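Local coordinates for uncharacterized protein (Pyrococcus horikoshii, PDB 2P8T) that is of unknown function but may bind ATP and act as an aminoacyl-tRNA ligase, at residues K72-F84 against A183-I195. Residues are numbered along the deposited sequence; the frame is centred on the assembly and turned at random.
Sequences KGKEIRDKLLSMF and AYILKKEEITPEI
M83, F84 and I76 bury the most surface of 72-84 against 183-195, and they show how a helix and the turn that follows it can pack on a returning chain mainly through apolar contacts, the aliphatic parts of charged side chains filling in. With CG wedged between N and C (chi1 63°) and a bend at chi3, M83 brings its CE to 3.7 Å from E190 O, while M83 CG rests over the rim of one face of the F84 ring. Ring and K187 run antiparallel alongside one another: F84 CE1 lies 3.6 Å from K187 CG and also meets the A183 methyl, and I191 CD1 sits at the ring edge. I76 divides its branches: CG2 is 3.7 Å from I195 CG1, whereas CD1 lies 3.5 Å from E194 OE1, against E194 CB. Cutting I76 back to an alanine is likely to open a gap beside I195 and E194, leaving I195 only L80 across the contact. A water joins K72 NZ to E194 O; K72 NZ also bonds L57 O. T192 OG1 caps helix 193-196, which with the end of helix 172-187 faces helix 71-81 of the probably helix-turn-helix-related N-terminal region; helix 17-26 touches I76, L80 and I195, and strand 95-102 packs on F84 and K187.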
# COMPACT_ATOMS: atom_id res chain seq x y z
N LYS A 72 2.43 3.69 20.32
CA LYS A 72 2.58 2.35 19.72
C LYS A 72 2.22 2.35 18.22
O LYS A 72 2.97 1.80 17.40
CB LYS A 72 1.75 1.32 20.50
CG LYS A 72 1.84 -0.09 19.95
CD LYS A 72 0.87 -1.01 20.64
CE LYS A 72 0.83 -2.37 19.93
NZ LYS A 72 -0.07 -3.30 20.68
N GLY A 73 1.09 2.98 17.86
CA GLY A 73 0.66 3.06 16.46
C GLY A 73 1.64 3.82 15.57
O GLY A 73 1.89 3.42 14.42
N LYS A 74 2.19 4.92 16.09
CA LYS A 74 3.24 5.68 15.39
C LYS A 74 4.54 4.90 15.20
O LYS A 74 5.19 5.04 14.15
CB LYS A 74 3.53 6.99 16.15
CG LYS A 74 4.61 7.85 15.50
CD LYS A 74 4.06 8.58 14.26
CE LYS A 74 4.96 9.74 13.85
NZ LYS A 74 6.25 9.29 13.31
N GLU A 75 4.94 4.10 16.19
CA GLU A 75 6.15 3.30 16.08
C GLU A 75 5.92 2.23 15.00
O GLU A 75 6.82 1.91 14.23
CB GLU A 75 6.50 2.61 17.40
CG GLU A 75 6.95 3.55 18.53
CD GLU A 75 7.22 2.82 19.83
OE1 GLU A 75 6.47 1.86 20.16
OE2 GLU A 75 8.18 3.20 20.54
N ILE A 76 4.70 1.70 14.96
CA ILE A 76 4.37 0.72 13.92
C ILE A 76 4.43 1.33 12.53
O ILE A 76 5.04 0.75 11.63
CB ILE A 76 3.00 0.06 14.18
CG1 ILE A 76 3.12 -0.93 15.34
CG2 ILE A 76 2.51 -0.69 12.92
CD1 ILE A 76 1.75 -1.38 15.94
N ARG A 77 3.79 2.49 12.34
CA ARG A 77 3.81 3.21 11.07
C ARG A 77 5.23 3.58 10.63
O ARG A 77 5.57 3.48 9.45
CB ARG A 77 2.97 4.48 11.15
CG ARG A 77 2.49 4.96 9.78
CD ARG A 77 1.64 6.24 9.85
NE ARG A 77 1.01 6.47 8.54
CZ ARG A 77 1.66 6.98 7.48
NH1 ARG A 77 2.93 7.35 7.60
NH2 ARG A 77 1.05 7.14 6.32
N ASP A 78 6.05 4.02 11.59
CA ASP A 78 7.43 4.37 11.26
C ASP A 78 8.19 3.17 10.75
O ASP A 78 8.94 3.25 9.76
CB ASP A 78 8.15 5.00 12.47
CG ASP A 78 7.62 6.38 12.80
OD1 ASP A 78 6.88 6.97 12.00
OD2 ASP A 78 7.98 6.89 13.89
N LYS A 79 7.98 2.03 11.39
CA LYS A 79 8.50 0.77 10.93
C LYS A 79 8.01 0.42 9.51
O LYS A 79 8.79 -0.07 8.71
CB LYS A 79 8.19 -0.34 11.92
CG LYS A 79 9.03 -0.26 13.21
CD LYS A 79 8.50 -1.19 14.32
CE LYS A 79 9.11 -0.83 15.68
NZ LYS A 79 10.61 -0.95 15.64
N LEU A 80 6.73 0.67 9.21
CA LEU A 80 6.21 0.42 7.85
C LEU A 80 6.88 1.30 6.81
O LEU A 80 7.23 0.83 5.72
CB LEU A 80 4.69 0.61 7.77
CG LEU A 80 3.84 -0.50 8.38
CD1 LEU A 80 2.36 -0.12 8.31
CD2 LEU A 80 4.08 -1.83 7.65
N LEU A 81 7.09 2.56 7.17
CA LEU A 81 7.72 3.52 6.28
C LEU A 81 9.21 3.29 6.11
O LEU A 81 9.83 3.88 5.22
CB LEU A 81 7.44 4.94 6.74
CG LEU A 81 6.07 5.49 6.40
CD1 LEU A 81 5.98 6.85 7.04
CD2 LEU A 81 5.83 5.57 4.90
N SER A 82 9.80 2.45 6.96
CA SER A 82 11.18 1.99 6.73
C SER A 82 11.28 0.96 5.59
O SER A 82 12.36 0.77 5.03
CB SER A 82 11.82 1.43 8.01
OG SER A 82 11.41 0.09 8.30
N MET A 83 10.18 0.29 5.27
CA MET A 83 10.20 -0.76 4.24
C MET A 83 9.38 -0.42 2.99
O MET A 83 9.49 -1.10 1.96
CB MET A 83 9.85 -2.15 4.83
CG MET A 83 8.45 -2.38 5.44
SD MET A 83 8.27 -3.95 6.41
CE MET A 83 9.04 -3.43 7.93
N PHE A 84 8.56 0.62 3.11
CA PHE A 84 7.68 1.12 2.05
C PHE A 84 7.73 2.64 1.97
O PHE A 84 8.04 3.32 2.96
CB PHE A 84 6.22 0.73 2.31
CG PHE A 84 6.00 -0.73 2.54
CD1 PHE A 84 6.31 -1.66 1.54
CD2 PHE A 84 5.49 -1.19 3.75
CE1 PHE A 84 6.13 -3.01 1.75
CE2 PHE A 84 5.27 -2.53 3.96
CZ PHE A 84 5.60 -3.45 2.96
N ALA A 183 2.55 -5.41 -1.85
CA ALA A 183 3.52 -5.01 -0.83
C ALA A 183 3.67 -6.07 0.25
O ALA A 183 4.81 -6.47 0.64
CB ALA A 183 3.10 -3.68 -0.23
N TYR A 184 2.52 -6.54 0.74
CA TYR A 184 2.49 -7.60 1.75
C TYR A 184 3.15 -8.91 1.28
O TYR A 184 3.92 -9.51 2.03
CB TYR A 184 1.06 -7.84 2.23
CG TYR A 184 0.98 -8.89 3.32
CD1 TYR A 184 1.57 -8.67 4.56
CD2 TYR A 184 0.32 -10.10 3.10
CE1 TYR A 184 1.52 -9.63 5.57
CE2 TYR A 184 0.27 -11.08 4.11
CZ TYR A 184 0.88 -10.83 5.34
OH TYR A 184 0.83 -11.77 6.35
N ILE A 185 2.88 -9.34 0.04
CA ILE A 185 3.58 -10.53 -0.49
C ILE A 185 5.11 -10.34 -0.44
O ILE A 185 5.86 -11.23 -0.02
CB ILE A 185 3.15 -10.88 -1.95
CG1 ILE A 185 1.66 -11.27 -2.01
CG2 ILE A 185 4.07 -11.99 -2.54
CD1 ILE A 185 1.03 -11.16 -3.37
N LEU A 186 5.58 -9.17 -0.86
CA LEU A 186 7.02 -8.92 -0.96
C LEU A 186 7.73 -8.80 0.40
O LEU A 186 8.94 -9.11 0.52
CB LEU A 186 7.26 -7.63 -1.75
CG LEU A 186 7.08 -7.80 -3.26
CD1 LEU A 186 6.96 -6.42 -3.93
CD2 LEU A 186 8.23 -8.62 -3.84
N LYS A 187 6.99 -8.36 1.41
CA LYS A 187 7.56 -8.07 2.73
C LYS A 187 6.94 -8.88 3.88
O LYS A 187 7.10 -8.53 5.06
CB LYS A 187 7.46 -6.57 3.01
CG LYS A 187 8.45 -5.73 2.22
CD LYS A 187 9.90 -6.18 2.54
CE LYS A 187 10.89 -5.12 2.12
NZ LYS A 187 12.28 -5.41 2.60
N LYS A 188 6.25 -9.97 3.51
CA LYS A 188 5.51 -10.85 4.43
C LYS A 188 6.31 -11.21 5.69
O LYS A 188 5.80 -11.13 6.81
CB LYS A 188 5.13 -12.13 3.66
CG LYS A 188 4.23 -13.15 4.39
CD LYS A 188 4.06 -14.46 3.58
CE LYS A 188 5.32 -15.35 3.59
NZ LYS A 188 5.00 -16.82 3.31
N GLU A 189 7.56 -11.62 5.50
CA GLU A 189 8.40 -12.07 6.61
C GLU A 189 8.88 -10.92 7.49
O GLU A 189 9.39 -11.15 8.59
CB GLU A 189 9.58 -12.89 6.07
CG GLU A 189 9.15 -14.17 5.28
CD GLU A 189 10.32 -14.92 4.65
OE1 GLU A 189 11.00 -15.68 5.37
OE2 GLU A 189 10.55 -14.77 3.43
N GLU A 190 8.72 -9.69 7.02
CA GLU A 190 9.24 -8.54 7.75
C GLU A 190 8.16 -7.73 8.47
O GLU A 190 8.49 -6.84 9.25
CB GLU A 190 10.06 -7.62 6.82
CG GLU A 190 11.10 -8.35 5.94
CD GLU A 190 12.09 -9.18 6.72
OE1 GLU A 190 12.61 -8.68 7.74
OE2 GLU A 190 12.34 -10.34 6.30
N ILE A 191 6.90 -8.02 8.17
CA ILE A 191 5.76 -7.35 8.79
C ILE A 191 5.76 -7.68 10.29
O ILE A 191 5.85 -8.86 10.65
CB ILE A 191 4.40 -7.80 8.18
CG1 ILE A 191 4.32 -7.53 6.66
CG2 ILE A 191 3.22 -7.15 8.90
CD1 ILE A 191 4.39 -6.05 6.25
N THR A 192 5.68 -6.65 11.14
CA THR A 192 5.76 -6.81 12.61
C THR A 192 4.63 -7.69 13.15
O THR A 192 3.50 -7.62 12.65
CB THR A 192 5.77 -5.43 13.36
OG1 THR A 192 5.70 -5.63 14.78
CG2 THR A 192 4.59 -4.59 12.96
N PRO A 193 4.92 -8.52 14.17
CA PRO A 193 3.84 -9.29 14.82
C PRO A 193 2.72 -8.42 15.39
O PRO A 193 1.58 -8.88 15.47
CB PRO A 193 4.56 -10.04 15.94
CG PRO A 193 6.01 -10.09 15.52
CD PRO A 193 6.24 -8.81 14.78
N GLU A 194 3.04 -7.19 15.78
CA GLU A 194 2.06 -6.27 16.33
C GLU A 194 0.94 -5.99 15.34
O GLU A 194 -0.19 -5.76 15.74
CB GLU A 194 2.71 -4.96 16.78
CG GLU A 194 3.87 -5.16 17.76
CD GLU A 194 4.14 -3.95 18.64
OE1 GLU A 194 3.96 -2.80 18.18
OE2 GLU A 194 4.56 -4.15 19.80
N ILE A 195 1.26 -6.01 14.04
CA ILE A 195 0.25 -5.86 13.00
C ILE A 195 -0.53 -7.16 12.81
O ILE A 195 -1.76 -7.16 12.73
CB ILE A 195 0.89 -5.42 11.65
CG1 ILE A 195 1.38 -3.97 11.75
CG2 ILE A 195 -0.11 -5.57 10.48
CD1 ILE A 195 2.12 -3.48 10.49
O HOH W 1 -0.58 -5.34 18.38